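Long-range contacts in flavin-containing monooxygenase (Allium sativum, PDB 6WPU), which probably oxygenates the sulfur atom of S-allyl-L-cysteine in garlic, using a bound flavin-adenine dinucleotide: residues 214-219 with 286-291; 238-243 with 261-266; 321-326 with 351-356. All blocks are in the same frame, centred on the assembly; numbering follows the deposited sequence.

Contact 1: residues 214-219 with 286-291; sequences HDQVVV and HVDVIM
Val217 and Asp288 are tied by both backbone and side chain. Val217 O accepts from Asp288 N at 3.0 Å and also from Val289 N. In return, Val217 N donates to Asp288 OD2 over 2.8 Å. That bond is nearly straight (174°) and uses the anti lone pair of the carboxylate. With chi1 at -53°, Asp288 CG stays beside its own backbone N, and both groups turn to the same residue. Val219 N donates to Val289 O, and Met291 N to Val219 O at 2.8 Å. These bonds pair strands 217-221 and 289-292 in parallel. Strand 217-221 lies between 289-292 and 240-244 in a mixed sheet, and helix 225-234 covers its Val218 side. Strand 217-221, this helix and strand 240-244 form a parallel beta-alpha-beta unit. In flavin-containing monooxygenases such a unit probably belongs to the NADPH-binding domain.

Among polar side chains, Gln216 crosses Asp288 at about a right angle. Its OE1 comes within 3.3 Å of Asp288 CG, with the amide and carboxylate planes 40° apart. Gln216 NE2 donates to His214 O, which lies in the amide plane.

Val219 CG2 meets Val287 CG2 at 3.6 Å, and Val217 CG1 reaches Val287 CG2 at 4.1 Å.

Contact 2: residues 238-243 with 261-266; sequences AKEVHI and NMWLHS
Val241, His242 and Ile243 run parallel to Met262, Trp263 and Leu264, on strand axes 4.7 Å apart. The backbone ladder alternates sides, from Val241 N to Asn261 O up to His265 N to Ile243 O. Strand 240-244 thereby joins 262-271 to the parallel part of the sheet.

At the start of the ladder, Asn261 ND2 donates to Ala238 O at 2.9 Å, from above the carbonyl plane. It also bonds to Ala235 O.

On the side of His242 and Trp263, polar groups chain through the rings. His242 NE2 donates to Glu240 OE2 at 2.7 Å, in the plane of that ring and on the anti lone pair. His242 ND1 is hydrogen-bonded to His265 NE2 at 2.8 Å; either could donate. The two rings meet rim to rim, planes 21° apart. With chi1 at -64°, His242 CG lies anti to the carbonyl carbon, which sets the ring between Glu240 and His265. Trp263 lies beside His242, near parallel but slid so the rings barely overlap. Its CZ3 touches Glu240 CG at 3.6 Å.

The face that carries Val241 and Ile243 is apolar. Ile243 CD1 packs on Leu264 CD2 at 3.6 Å and on Met262 SD at 4.0 Å, near helix 225-234.

His265 ND1 continues the chain to Asp281 OD2. The two histidines sit between two carboxylates, which would probably fix both rings and stabilise positive charge on the pair.

Contact 3: residues 321-326 with 351-356; sequences KHVFPP and SKWIAA
Lys321 NZ makes a cation-pi contact with Trp404 and a long, weak ion pair with Asp373, while the carbon part of the same chain touches Trp353, crossing it at about a right angle. Lys321 CG is 3.8 Å from Trp353 CH2. The loop 321-326 leads towards strand 332-334, an outer strand of the five-stranded parallel sheet in what is probably the Rossmann-type FAD-binding part of the fold. Here the loop packs on helix 343-358.

The main pair is a T-shaped stack. Phe324 turns an edge to the face of the Trp353 six-membered ring, with planes at 74° and centroids 4.9 Å apart. With chi1 near 180° (-176°), the Trp353 indole swings out from the helix toward the loop. Phe324 CE2 then sits over the indole, 3.6 Å from CZ3. Val323 CB comes at the indole's edge instead, 3.9 Å from CZ3. Trp353 also meets Trp404 edge-to-face and touches Leu405, both of helix 398-409. A leucine in place of Trp353 would probably leave the Phe324 edge without its aromatic face and open a gap beside Lys321 and Val323.

Ile354 CG1 touches both loop neighbours, at 3.8 Å from Val323 CG1 and 3.8 Å from Phe324 CZ.

Contacts 1 and 2 belong to one sheet. Strand 217-221 of contact 1 is the direct neighbour of strand 240-244 of contact 2, and Val218 bonds through its backbone to Glu240 and His242. Along the chain, contact 2 is nested inside the loop closed by contact 1. Contact 3 comes later and lies across the chain's centre, about 27 Å away at the nearest atoms. Contacts 1 and 3 are largely buried; contact 2 is only partly so. The two sheet contacts rest on parallel backbone bonds, helped by an aspartate in contact 1 and by linked histidines in contact 2. Contact 3 joins a loop to a helix through rings and aliphatic carbons alone.

Contact 1: residues 214-219 with 286-291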
ATOM      1  N   HIS A 214      20.978  -3.881 -18.798  1.00 31.52           N
ATOM      2  CA  HIS A 214      21.490  -4.740 -19.851  1.00 37.80           C
ATOM      3  C   HIS A 214      22.908  -5.226 -19.541  1.00 33.65           C
ATOM      4  O   HIS A 214      23.815  -4.424 -19.306  1.00 33.64           O
ATOM      5  CB  HIS A 214      21.459  -3.971 -21.171  1.00 35.96           C
ATOM      6  CG  HIS A 214      21.982  -4.763 -22.323  1.00 43.90           C
ATOM      7  ND1 HIS A 214      22.660  -4.189 -23.379  1.00 48.13           N
ATOM      8  CD2 HIS A 214      21.946  -6.092 -22.572  1.00 41.17           C
ATOM      9  CE1 HIS A 214      23.016  -5.135 -24.231  1.00 47.09           C
ATOM     10  NE2 HIS A 214      22.591  -6.296 -23.767  1.00 44.23           N
ATOM     11  N   ASP A 215      23.089  -6.545 -19.500  1.00 34.58           N
ATOM     12  CA  ASP A 215      24.395  -7.166 -19.271  1.00 31.96           C
ATOM     13  C   ASP A 215      24.996  -6.829 -17.898  1.00 38.47           C
ATOM     14  O   ASP A 215      26.198  -6.982 -17.688  1.00 36.70           O
ATOM     15  CB  ASP A 215      25.379  -6.790 -20.384  1.00 33.67           C
ATOM     16  CG  ASP A 215      26.560  -7.746 -20.459  1.00 50.21           C
ATOM     17  OD1 ASP A 215      26.331  -8.960 -20.278  1.00 55.24           O
ATOM     18  OD2 ASP A 215      27.705  -7.286 -20.683  1.00 54.52           O
ATOM     19  N   GLN A 216      24.200  -6.362 -16.945  1.00 35.12           N
ATOM     20  CA  GLN A 216      24.702  -6.099 -15.604  1.00 34.41           C
ATOM     21  C   GLN A 216      24.476  -7.321 -14.725  1.00 36.61           C
ATOM     22  O   GLN A 216      23.635  -8.173 -15.019  1.00 33.78           O
ATOM     23  CB  GLN A 216      23.989  -4.893 -14.977  1.00 30.75           C
ATOM     24  CG  GLN A 216      24.104  -3.600 -15.775  1.00 35.07           C
ATOM     25  CD  GLN A 216      25.549  -3.241 -16.040  1.00 39.46           C
ATOM     26  OE1 GLN A 216      26.257  -2.799 -15.144  1.00 41.77           O
ATOM     27  NE2 GLN A 216      26.002  -3.453 -17.272  1.00 39.65           N
ATOM     28  N   VAL A 217      25.229  -7.391 -13.629  1.00 34.27           N
ATOM     29  CA  VAL A 217      24.982  -8.357 -12.564  1.00 32.57           C
ATOM     30  C   VAL A 217      24.271  -7.622 -11.434  1.00 36.81           C
ATOM     31  O   VAL A 217      24.822  -6.672 -10.858  1.00 38.30           O
ATOM     32  CB  VAL A 217      26.281  -9.007 -12.069  1.00 34.78           C
ATOM     33  CG1 VAL A 217      25.979  -9.925 -10.897  1.00 34.24           C
ATOM     34  CG2 VAL A 217      26.981  -9.791 -13.197  1.00 32.92           C
ATOM     35  N   VAL A 218      23.053  -8.063 -11.112  1.00 36.31           N
ATOM     36  CA  VAL A 218      22.138  -7.338 -10.232  1.00 27.84           C
ATOM     37  C   VAL A 218      21.772  -8.227  -9.053  1.00 39.66           C
ATOM     38  O   VAL A 218      21.422  -9.401  -9.232  1.00 34.03           O
ATOM     39  CB  VAL A 218      20.868  -6.901 -10.979  1.00 33.42           C
ATOM     40  CG1 VAL A 218      19.982  -6.008 -10.077  1.00 27.15           C
ATOM     41  CG2 VAL A 218      21.236  -6.176 -12.279  1.00 30.63           C
ATOM     42  N   VAL A 219      21.854  -7.672  -7.851  1.00 34.68           N
ATOM     43  CA  VAL A 219      21.351  -8.329  -6.653  1.00 35.75           C
ATOM     44  C   VAL A 219      20.076  -7.609  -6.221  1.00 36.30           C
ATOM     45  O   VAL A 219      20.053  -6.375  -6.112  1.00 32.12           O
ATOM     46  CB  VAL A 219      22.404  -8.345  -5.535  1.00 33.76           C
ATOM     47  CG1 VAL A 219      21.818  -8.966  -4.263  1.00 37.19           C
ATOM     48  CG2 VAL A 219      23.654  -9.120  -5.993  1.00 32.07           C
ATOM     49  N   HIS A 286      30.798 -10.894  -8.823  1.00 40.57           N
ATOM     50  CA  HIS A 286      31.021  -9.462  -8.961  1.00 44.93           C
ATOM     51  C   HIS A 286      29.718  -8.793  -9.377  1.00 37.19           C
ATOM     52  O   HIS A 286      29.079  -9.203 -10.352  1.00 39.29           O
ATOM     53  CB  HIS A 286      32.121  -9.132  -9.975  1.00 50.08           C
ATOM     54  CG  HIS A 286      32.302  -7.656 -10.170  1.00 66.67           C
ATOM     55  ND1 HIS A 286      31.598  -6.934 -11.115  1.00 70.24           N
ATOM     56  CD2 HIS A 286      33.047  -6.752  -9.487  1.00 71.03           C
ATOM     57  CE1 HIS A 286      31.927  -5.657 -11.027  1.00 70.62           C
ATOM     58  NE2 HIS A 286      32.801  -5.519 -10.044  1.00 70.32           N
ATOM     59  N   VAL A 287      29.336  -7.752  -8.652  1.00 40.41           N
ATOM     60  CA  VAL A 287      28.006  -7.162  -8.767  1.00 36.73           C
ATOM     61  C   VAL A 287      28.144  -5.698  -9.158  1.00 32.68           C
ATOM     62  O   VAL A 287      28.966  -4.971  -8.587  1.00 36.32           O
ATOM     63  CB  VAL A 287      27.221  -7.312  -7.457  1.00 35.55           C
ATOM     64  CG1 VAL A 287      25.851  -6.604  -7.556  1.00 30.90           C
ATOM     65  CG2 VAL A 287      27.074  -8.779  -7.113  1.00 31.26           C
ATOM     66  N   ASP A 288      27.353  -5.282 -10.145  1.00 30.45           N
ATOM     67  CA  ASP A 288      27.244  -3.895 -10.584  1.00 34.20           C
ATOM     68  C   ASP A 288      26.203  -3.108  -9.798  1.00 36.02           C
ATOM     69  O   ASP A 288      26.430  -1.930  -9.491  1.00 32.90           O
ATOM     70  CB  ASP A 288      26.900  -3.857 -12.081  1.00 33.30           C
ATOM     71  CG  ASP A 288      27.879  -4.687 -12.922  1.00 42.16           C
ATOM     72  OD1 ASP A 288      29.070  -4.301 -12.984  1.00 41.67           O
ATOM     73  OD2 ASP A 288      27.471  -5.732 -13.486  1.00 36.03           O
ATOM     74  N   VAL A 289      25.055  -3.722  -9.483  1.00 36.15           N
ATOM     75  CA  VAL A 289      23.919  -3.028  -8.866  1.00 34.67           C
ATOM     76  C   VAL A 289      23.357  -3.872  -7.724  1.00 32.96           C
ATOM     77  O   VAL A 289      23.099  -5.070  -7.896  1.00 32.26           O
ATOM     78  CB  VAL A 289      22.792  -2.729  -9.876  1.00 33.56           C
ATOM     79  CG1 VAL A 289      21.660  -1.898  -9.187  1.00 34.34           C
ATOM     80  CG2 VAL A 289      23.313  -2.025 -11.095  1.00 37.74           C
ATOM     81  N   ILE A 290      23.143  -3.241  -6.570  1.00 31.71           N
ATOM     82  CA  ILE A 290      22.375  -3.825  -5.473  1.00 33.08           C
ATOM     83  C   ILE A 290      21.105  -3.006  -5.327  1.00 33.74           C
ATOM     84  O   ILE A 290      21.167  -1.783  -5.158  1.00 36.38           O
ATOM     85  CB  ILE A 290      23.159  -3.843  -4.155  1.00 34.95           C
ATOM     86  CG1 ILE A 290      24.405  -4.727  -4.275  1.00 31.97           C
ATOM     87  CG2 ILE A 290      22.262  -4.330  -3.028  1.00 33.42           C
ATOM     88  CD1 ILE A 290      25.287  -4.683  -3.064  1.00 35.54           C
ATOM     89  N   MET A 291      19.953  -3.667  -5.403  1.00 35.43           N
ATOM     90  CA  MET A 291      18.663  -2.995  -5.259  1.00 32.57           C
ATOM     91  C   MET A 291      17.991  -3.494  -3.983  1.00 36.06           C
ATOM     92  O   MET A 291      17.820  -4.705  -3.805  1.00 37.45           O
ATOM     93  CB  MET A 291      17.768  -3.243  -6.474  1.00 27.21           C
ATOM     94  CG  MET A 291      16.370  -2.592  -6.318  1.00 32.68           C
ATOM     95  SD  MET A 291      15.192  -3.013  -7.627  1.00 36.73           S
ATOM     96  CE  MET A 291      16.172  -2.794  -9.120  1.00 32.05           C
TER

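Contact 2: residues 238-243 with 261-266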
ATOM      1  N   ALA A 238      19.363  -8.225 -17.971  1.00 38.57           N
ATOM      2  CA  ALA A 238      20.546  -8.377 -17.141  1.00 36.72           C
ATOM      3  C   ALA A 238      21.336  -9.624 -17.530  1.00 39.42           C
ATOM      4  O   ALA A 238      20.782 -10.621 -18.009  1.00 39.84           O
ATOM      5  CB  ALA A 238      20.150  -8.456 -15.664  1.00 33.30           C
ATOM      6  N   LYS A 239      22.649  -9.560 -17.312  1.00 32.94           N
ATOM      7  CA  LYS A 239      23.467 -10.756 -17.461  1.00 34.39           C
ATOM      8  C   LYS A 239      23.118 -11.780 -16.386  1.00 38.30           C
ATOM      9  O   LYS A 239      22.892 -12.956 -16.685  1.00 39.66           O
ATOM     10  CB  LYS A 239      24.945 -10.396 -17.395  1.00 31.41           C
ATOM     11  CG  LYS A 239      25.859 -11.578 -17.759  1.00 40.48           C
ATOM     12  CD  LYS A 239      27.050 -11.691 -16.813  1.00 56.50           C
ATOM     13  CE  LYS A 239      28.372 -11.489 -17.523  1.00 67.62           C
ATOM     14  NZ  LYS A 239      28.704 -10.048 -17.608  1.00 69.10           N
ATOM     15  N   GLU A 240      23.061 -11.346 -15.124  1.00 35.52           N
ATOM     16  CA  GLU A 240      22.673 -12.219 -14.019  1.00 38.66           C
ATOM     17  C   GLU A 240      21.837 -11.455 -13.004  1.00 37.37           C
ATOM     18  O   GLU A 240      22.126 -10.294 -12.698  1.00 40.02           O
ATOM     19  CB  GLU A 240      23.881 -12.805 -13.300  1.00 35.14           C
ATOM     20  CG  GLU A 240      24.663 -13.811 -14.118  1.00 49.11           C
ATOM     21  CD  GLU A 240      25.891 -14.299 -13.378  1.00 58.62           C
ATOM     22  OE1 GLU A 240      26.875 -14.692 -14.047  1.00 68.29           O
ATOM     23  OE2 GLU A 240      25.874 -14.273 -12.121  1.00 53.68           O
ATOM     24  N   VAL A 241      20.809 -12.116 -12.476  1.00 36.93           N
ATOM     25  CA  VAL A 241      19.999 -11.587 -11.382  1.00 34.29           C
ATOM     26  C   VAL A 241      20.101 -12.563 -10.216  1.00 40.68           C
ATOM     27  O   VAL A 241      19.906 -13.770 -10.391  1.00 41.51           O
ATOM     28  CB  VAL A 241      18.535 -11.369 -11.809  1.00 36.95           C
ATOM     29  CG1 VAL A 241      17.726 -10.735 -10.673  1.00 39.10           C
ATOM     30  CG2 VAL A 241      18.478 -10.489 -13.063  1.00 35.13           C
ATOM     31  N   HIS A 242      20.439 -12.047  -9.038  1.00 40.70           N
ATOM     32  CA  HIS A 242      20.554 -12.843  -7.822  1.00 41.37           C
ATOM     33  C   HIS A 242      19.612 -12.252  -6.780  1.00 41.50           C
ATOM     34  O   HIS A 242      19.732 -11.069  -6.438  1.00 39.20           O
ATOM     35  CB  HIS A 242      21.994 -12.847  -7.308  1.00 39.19           C
ATOM     36  CG  HIS A 242      22.969 -13.502  -8.238  1.00 41.32           C
ATOM     37  ND1 HIS A 242      23.358 -14.815  -8.100  1.00 43.26           N
ATOM     38  CD2 HIS A 242      23.633 -13.024  -9.320  1.00 40.79           C
ATOM     39  CE1 HIS A 242      24.224 -15.119  -9.053  1.00 45.27           C
ATOM     40  NE2 HIS A 242      24.397 -14.051  -9.812  1.00 44.41           N
ATOM     41  N   ILE A 243      18.665 -13.056  -6.298  1.00 40.40           N
ATOM     42  CA  ILE A 243      17.733 -12.625  -5.259  1.00 43.11           C
ATOM     43  C   ILE A 243      18.282 -13.074  -3.915  1.00 43.76           C
ATOM     44  O   ILE A 243      18.621 -14.249  -3.738  1.00 43.89           O
ATOM     45  CB  ILE A 243      16.321 -13.187  -5.489  1.00 46.27           C
ATOM     46  CG1 ILE A 243      15.872 -12.952  -6.932  1.00 49.91           C
ATOM     47  CG2 ILE A 243      15.331 -12.539  -4.530  1.00 50.27           C
ATOM     48  CD1 ILE A 243      14.459 -13.438  -7.222  1.00 54.03           C
ATOM     49  N   ASN A 261      19.190 -17.130 -16.210  1.00 56.20           N
ATOM     50  CA  ASN A 261      20.085 -16.090 -15.711  1.00 52.28           C
ATOM     51  C   ASN A 261      19.602 -15.496 -14.383  1.00 50.49           C
ATOM     52  O   ASN A 261      19.932 -14.346 -14.061  1.00 47.04           O
ATOM     53  CB  ASN A 261      20.244 -14.981 -16.755  1.00 46.14           C
ATOM     54  CG  ASN A 261      18.961 -14.167 -16.931  1.00 50.31           C
ATOM     55  OD1 ASN A 261      17.854 -14.693 -16.769  1.00 48.73           O
ATOM     56  ND2 ASN A 261      19.109 -12.872 -17.257  1.00 46.24           N
ATOM     57  N   MET A 262      18.828 -16.250 -13.600  1.00 48.46           N
ATOM     58  CA  MET A 262      18.315 -15.778 -12.316  1.00 46.19           C
ATOM     59  C   MET A 262      18.545 -16.843 -11.257  1.00 49.22           C
ATOM     60  O   MET A 262      18.205 -18.012 -11.465  1.00 51.26           O
ATOM     61  CB  MET A 262      16.824 -15.430 -12.384  1.00 44.93           C
ATOM     62  CG  MET A 262      16.261 -14.887 -11.063  1.00 47.84           C
ATOM     63  SD  MET A 262      14.544 -14.287 -11.163  1.00 57.04           S
ATOM     64  CE  MET A 262      14.415 -14.005 -12.912  1.00 51.27           C
ATOM     65  N   TRP A 263      19.134 -16.442 -10.130  1.00 44.17           N
ATOM     66  CA  TRP A 263      19.412 -17.363  -9.038  1.00 48.02           C
ATOM     67  C   TRP A 263      18.827 -16.833  -7.737  1.00 46.97           C
ATOM     68  O   TRP A 263      18.758 -15.618  -7.518  1.00 42.99           O
ATOM     69  CB  TRP A 263      20.906 -17.595  -8.871  1.00 46.69           C
ATOM     70  CG  TRP A 263      21.495 -18.407  -9.991  1.00 56.78           C
ATOM     71  CD1 TRP A 263      21.692 -19.769 -10.015  1.00 53.35           C
ATOM     72  CD2 TRP A 263      21.952 -17.913 -11.254  1.00 56.26           C
ATOM     73  NE1 TRP A 263      22.242 -20.140 -11.217  1.00 57.50           N
ATOM     74  CE2 TRP A 263      22.413 -19.024 -11.994  1.00 58.17           C
ATOM     75  CE3 TRP A 263      22.013 -16.641 -11.832  1.00 56.85           C
ATOM     76  CZ2 TRP A 263      22.933 -18.899 -13.281  1.00 60.76           C
ATOM     77  CZ3 TRP A 263      22.529 -16.516 -13.112  1.00 64.31           C
ATOM     78  CH2 TRP A 263      22.986 -17.641 -13.822  1.00 66.75           C
ATOM     79  N   LEU A 264      18.428 -17.767  -6.873  1.00 48.92           N
ATOM     80  CA  LEU A 264      17.847 -17.479  -5.567  1.00 51.53           C
ATOM     81  C   LEU A 264      18.851 -17.803  -4.469  1.00 48.06           C
ATOM     82  O   LEU A 264      19.462 -18.877  -4.471  1.00 48.94           O
ATOM     83  CB  LEU A 264      16.565 -18.286  -5.353  1.00 57.64           C
ATOM     84  CG  LEU A 264      15.522 -18.134  -6.455  1.00 61.12           C
ATOM     85  CD1 LEU A 264      14.598 -19.333  -6.480  1.00 64.72           C
ATOM     86  CD2 LEU A 264      14.744 -16.888  -6.216  1.00 53.04           C
ATOM     87  N   HIS A 265      19.012 -16.877  -3.533  1.00 49.16           N
ATOM     88  CA  HIS A 265      19.879 -17.060  -2.383  1.00 46.92           C
ATOM     89  C   HIS A 265      19.118 -16.679  -1.123  1.00 50.65           C
ATOM     90  O   HIS A 265      18.026 -16.102  -1.170  1.00 45.87           O
ATOM     91  CB  HIS A 265      21.147 -16.213  -2.488  1.00 42.07           C
ATOM     92  CG  HIS A 265      21.899 -16.413  -3.765  1.00 50.10           C
ATOM     93  ND1 HIS A 265      22.770 -17.463  -3.957  1.00 47.71           N
ATOM     94  CD2 HIS A 265      21.907 -15.698  -4.915  1.00 48.34           C
ATOM     95  CE1 HIS A 265      23.281 -17.389  -5.172  1.00 51.43           C
ATOM     96  NE2 HIS A 265      22.773 -16.328  -5.774  1.00 49.26           N
ATOM     97  N   SER A 266      19.733 -16.980   0.011  1.00 49.30           N
ATOM     98  CA  SER A 266      19.125 -16.647   1.284  1.00 55.22           C
ATOM     99  C   SER A 266      19.469 -15.225   1.704  1.00 54.42           C
ATOM    100  O   SER A 266      18.575 -14.420   1.985  1.00 66.85           O
ATOM    101  CB  SER A 266      19.566 -17.657   2.343  1.00 62.07           C
ATOM    102  OG  SER A 266      18.728 -17.558   3.477  1.00 73.78           O
TER

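Contact 3: residues 321-326 with 351-356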
ATOM      1  N   LYS A 321      -8.381  -0.555  16.144  1.00 39.49           N
ATOM      2  CA  LYS A 321      -8.722  -1.249  14.895  1.00 33.66           C
ATOM      3  C   LYS A 321      -7.921  -0.701  13.710  1.00 36.05           C
ATOM      4  O   LYS A 321      -8.394  -0.703  12.571  1.00 34.44           O
ATOM      5  CB  LYS A 321     -10.228  -1.170  14.612  1.00 36.69           C
ATOM      6  CG  LYS A 321     -11.114  -1.699  15.742  1.00 37.65           C
ATOM      7  CD  LYS A 321     -10.701  -3.121  16.127  1.00 47.48           C
ATOM      8  CE  LYS A 321     -11.708  -3.747  17.080  1.00 54.72           C
ATOM      9  NZ  LYS A 321     -11.213  -5.022  17.644  1.00 56.39           N
ATOM     10  N   HIS A 322      -6.701  -0.217  13.978  1.00 31.73           N
ATOM     11  CA  HIS A 322      -5.786   0.329  12.970  1.00 34.92           C
ATOM     12  C   HIS A 322      -6.290   1.635  12.355  1.00 38.87           C
ATOM     13  O   HIS A 322      -5.782   2.063  11.305  1.00 35.95           O
ATOM     14  CB  HIS A 322      -5.486  -0.675  11.834  1.00 39.05           C
ATOM     15  CG  HIS A 322      -5.120  -2.055  12.301  1.00 45.81           C
ATOM     16  ND1 HIS A 322      -3.847  -2.392  12.718  1.00 45.58           N
ATOM     17  CD2 HIS A 322      -5.852  -3.195  12.375  1.00 44.90           C
ATOM     18  CE1 HIS A 322      -3.818  -3.670  13.054  1.00 42.67           C
ATOM     19  NE2 HIS A 322      -5.018  -4.182  12.851  1.00 45.78           N
ATOM     20  N   VAL A 323      -7.259   2.300  12.994  1.00 36.06           N
ATOM     21  CA  VAL A 323      -7.945   3.427  12.374  1.00 33.91           C
ATOM     22  C   VAL A 323      -7.945   4.663  13.269  1.00 36.71           C
ATOM     23  O   VAL A 323      -7.570   5.754  12.823  1.00 32.58           O
ATOM     24  CB  VAL A 323      -9.386   3.027  11.987  1.00 37.29           C
ATOM     25  CG1 VAL A 323     -10.236   4.264  11.646  1.00 28.89           C
ATOM     26  CG2 VAL A 323      -9.362   2.082  10.801  1.00 36.01           C
ATOM     27  N   PHE A 324      -8.384   4.508  14.526  1.00 38.10           N
ATOM     28  CA  PHE A 324      -8.732   5.617  15.418  1.00 35.25           C
ATOM     29  C   PHE A 324      -7.716   5.782  16.540  1.00 34.59           C
ATOM     30  O   PHE A 324      -7.593   4.885  17.384  1.00 41.30           O
ATOM     31  CB  PHE A 324     -10.114   5.387  16.039  1.00 35.76           C
ATOM     32  CG  PHE A 324     -11.267   5.656  15.127  1.00 33.03           C
ATOM     33  CD1 PHE A 324     -11.551   6.949  14.695  1.00 39.73           C
ATOM     34  CD2 PHE A 324     -12.114   4.626  14.745  1.00 33.07           C
ATOM     35  CE1 PHE A 324     -12.650   7.209  13.868  1.00 33.57           C
ATOM     36  CE2 PHE A 324     -13.220   4.877  13.927  1.00 38.90           C
ATOM     37  CZ  PHE A 324     -13.486   6.178  13.489  1.00 35.62           C
ATOM     38  N   PRO A 325      -7.024   6.909  16.643  1.00 35.41           N
ATOM     39  CA  PRO A 325      -6.276   7.212  17.876  1.00 37.02           C
ATOM     40  C   PRO A 325      -7.234   7.377  19.040  1.00 41.65           C
ATOM     41  O   PRO A 325      -8.099   8.267  19.008  1.00 42.04           O
ATOM     42  CB  PRO A 325      -5.564   8.537  17.554  1.00 40.25           C
ATOM     43  CG  PRO A 325      -5.630   8.678  16.050  1.00 36.05           C
ATOM     44  CD  PRO A 325      -6.894   7.962  15.628  1.00 33.80           C
ATOM     45  N   PRO A 326      -7.128   6.532  20.079  1.00 42.43           N
ATOM     46  CA  PRO A 326      -8.154   6.543  21.138  1.00 40.46           C
ATOM     47  C   PRO A 326      -8.389   7.914  21.746  1.00 44.73           C
ATOM     48  O   PRO A 326      -9.547   8.296  21.943  1.00 45.63           O
ATOM     49  CB  PRO A 326      -7.603   5.549  22.166  1.00 42.14           C
ATOM     50  CG  PRO A 326      -6.773   4.590  21.340  1.00 42.85           C
ATOM     51  CD  PRO A 326      -6.131   5.461  20.286  1.00 45.80           C
ATOM     52  N   SER A 351     -13.764   3.334   5.723  1.00 33.86           N
ATOM     53  CA  SER A 351     -14.301   4.679   5.641  1.00 36.22           C
ATOM     54  C   SER A 351     -15.814   4.661   5.816  1.00 38.49           C
ATOM     55  O   SER A 351     -16.389   5.631   6.314  1.00 35.49           O
ATOM     56  CB  SER A 351     -13.884   5.323   4.318  1.00 33.01           C
ATOM     57  OG  SER A 351     -14.295   4.528   3.224  1.00 35.71           O
ATOM     58  N   LYS A 352     -16.454   3.544   5.460  1.00 40.75           N
ATOM     59  CA  LYS A 352     -17.862   3.349   5.780  1.00 43.88           C
ATOM     60  C   LYS A 352     -18.074   3.360   7.292  1.00 45.07           C
ATOM     61  O   LYS A 352     -19.029   3.960   7.796  1.00 39.92           O
ATOM     62  CB  LYS A 352     -18.343   2.032   5.161  1.00 40.96           C
ATOM     63  CG  LYS A 352     -19.840   1.909   4.943  1.00 50.84           C
ATOM     64  CD  LYS A 352     -20.189   0.548   4.323  1.00 51.43           C
ATOM     65  CE  LYS A 352     -19.673   0.411   2.888  1.00 48.52           C
ATOM     66  NZ  LYS A 352     -20.453   1.267   1.932  1.00 52.42           N
ATOM     67  N   TRP A 353     -17.168   2.722   8.029  1.00 39.18           N
ATOM     68  CA  TRP A 353     -17.225   2.725   9.486  1.00 39.04           C
ATOM     69  C   TRP A 353     -16.999   4.127  10.040  1.00 42.98           C
ATOM     70  O   TRP A 353     -17.762   4.602  10.899  1.00 38.16           O
ATOM     71  CB  TRP A 353     -16.176   1.754  10.020  1.00 35.68           C
ATOM     72  CG  TRP A 353     -16.153   1.566  11.498  1.00 37.21           C
ATOM     73  CD1 TRP A 353     -17.233   1.423  12.334  1.00 38.41           C
ATOM     74  CD2 TRP A 353     -14.989   1.488  12.325  1.00 40.62           C
ATOM     75  NE1 TRP A 353     -16.807   1.269  13.634  1.00 40.53           N
ATOM     76  CE2 TRP A 353     -15.431   1.295  13.654  1.00 41.98           C
ATOM     77  CE3 TRP A 353     -13.610   1.566  12.072  1.00 38.21           C
ATOM     78  CZ2 TRP A 353     -14.546   1.174  14.727  1.00 35.17           C
ATOM     79  CZ3 TRP A 353     -12.734   1.440  13.138  1.00 41.31           C
ATOM     80  CH2 TRP A 353     -13.208   1.243  14.451  1.00 40.87           C
ATOM     81  N   ILE A 354     -15.956   4.804   9.549  1.00 34.87           N
ATOM     82  CA  ILE A 354     -15.643   6.150  10.019  1.00 31.63           C
ATOM     83  C   ILE A 354     -16.837   7.078   9.808  1.00 35.25           C
ATOM     84  O   ILE A 354     -17.223   7.829  10.710  1.00 37.17           O
ATOM     85  CB  ILE A 354     -14.389   6.690   9.316  1.00 30.34           C
ATOM     86  CG1 ILE A 354     -13.136   5.920   9.738  1.00 33.38           C
ATOM     87  CG2 ILE A 354     -14.208   8.195   9.602  1.00 28.72           C
ATOM     88  CD1 ILE A 354     -11.956   6.227   8.806  1.00 32.96           C
ATOM     89  N   ALA A 355     -17.433   7.039   8.611  1.00 34.85           N
ATOM     90  CA  ALA A 355     -18.538   7.940   8.294  1.00 36.60           C
ATOM     91  C   ALA A 355     -19.728   7.703   9.218  1.00 36.70           C
ATOM     92  O   ALA A 355     -20.344   8.659   9.705  1.00 41.63           O
ATOM     93  CB  ALA A 355     -18.959   7.770   6.834  1.00 36.26           C
ATOM     94  N   ALA A 356     -20.044   6.431   9.494  1.00 37.66           N
ATOM     95  CA  ALA A 356     -21.161   6.111  10.369  1.00 37.83           C
ATOM     96  C   ALA A 356     -20.880   6.516  11.811  1.00 41.93           C
ATOM     97  O   ALA A 356     -21.806   6.902  12.537  1.00 40.00           O
ATOM     98  CB  ALA A 356     -21.477   4.621  10.278  1.00 37.03           C
TER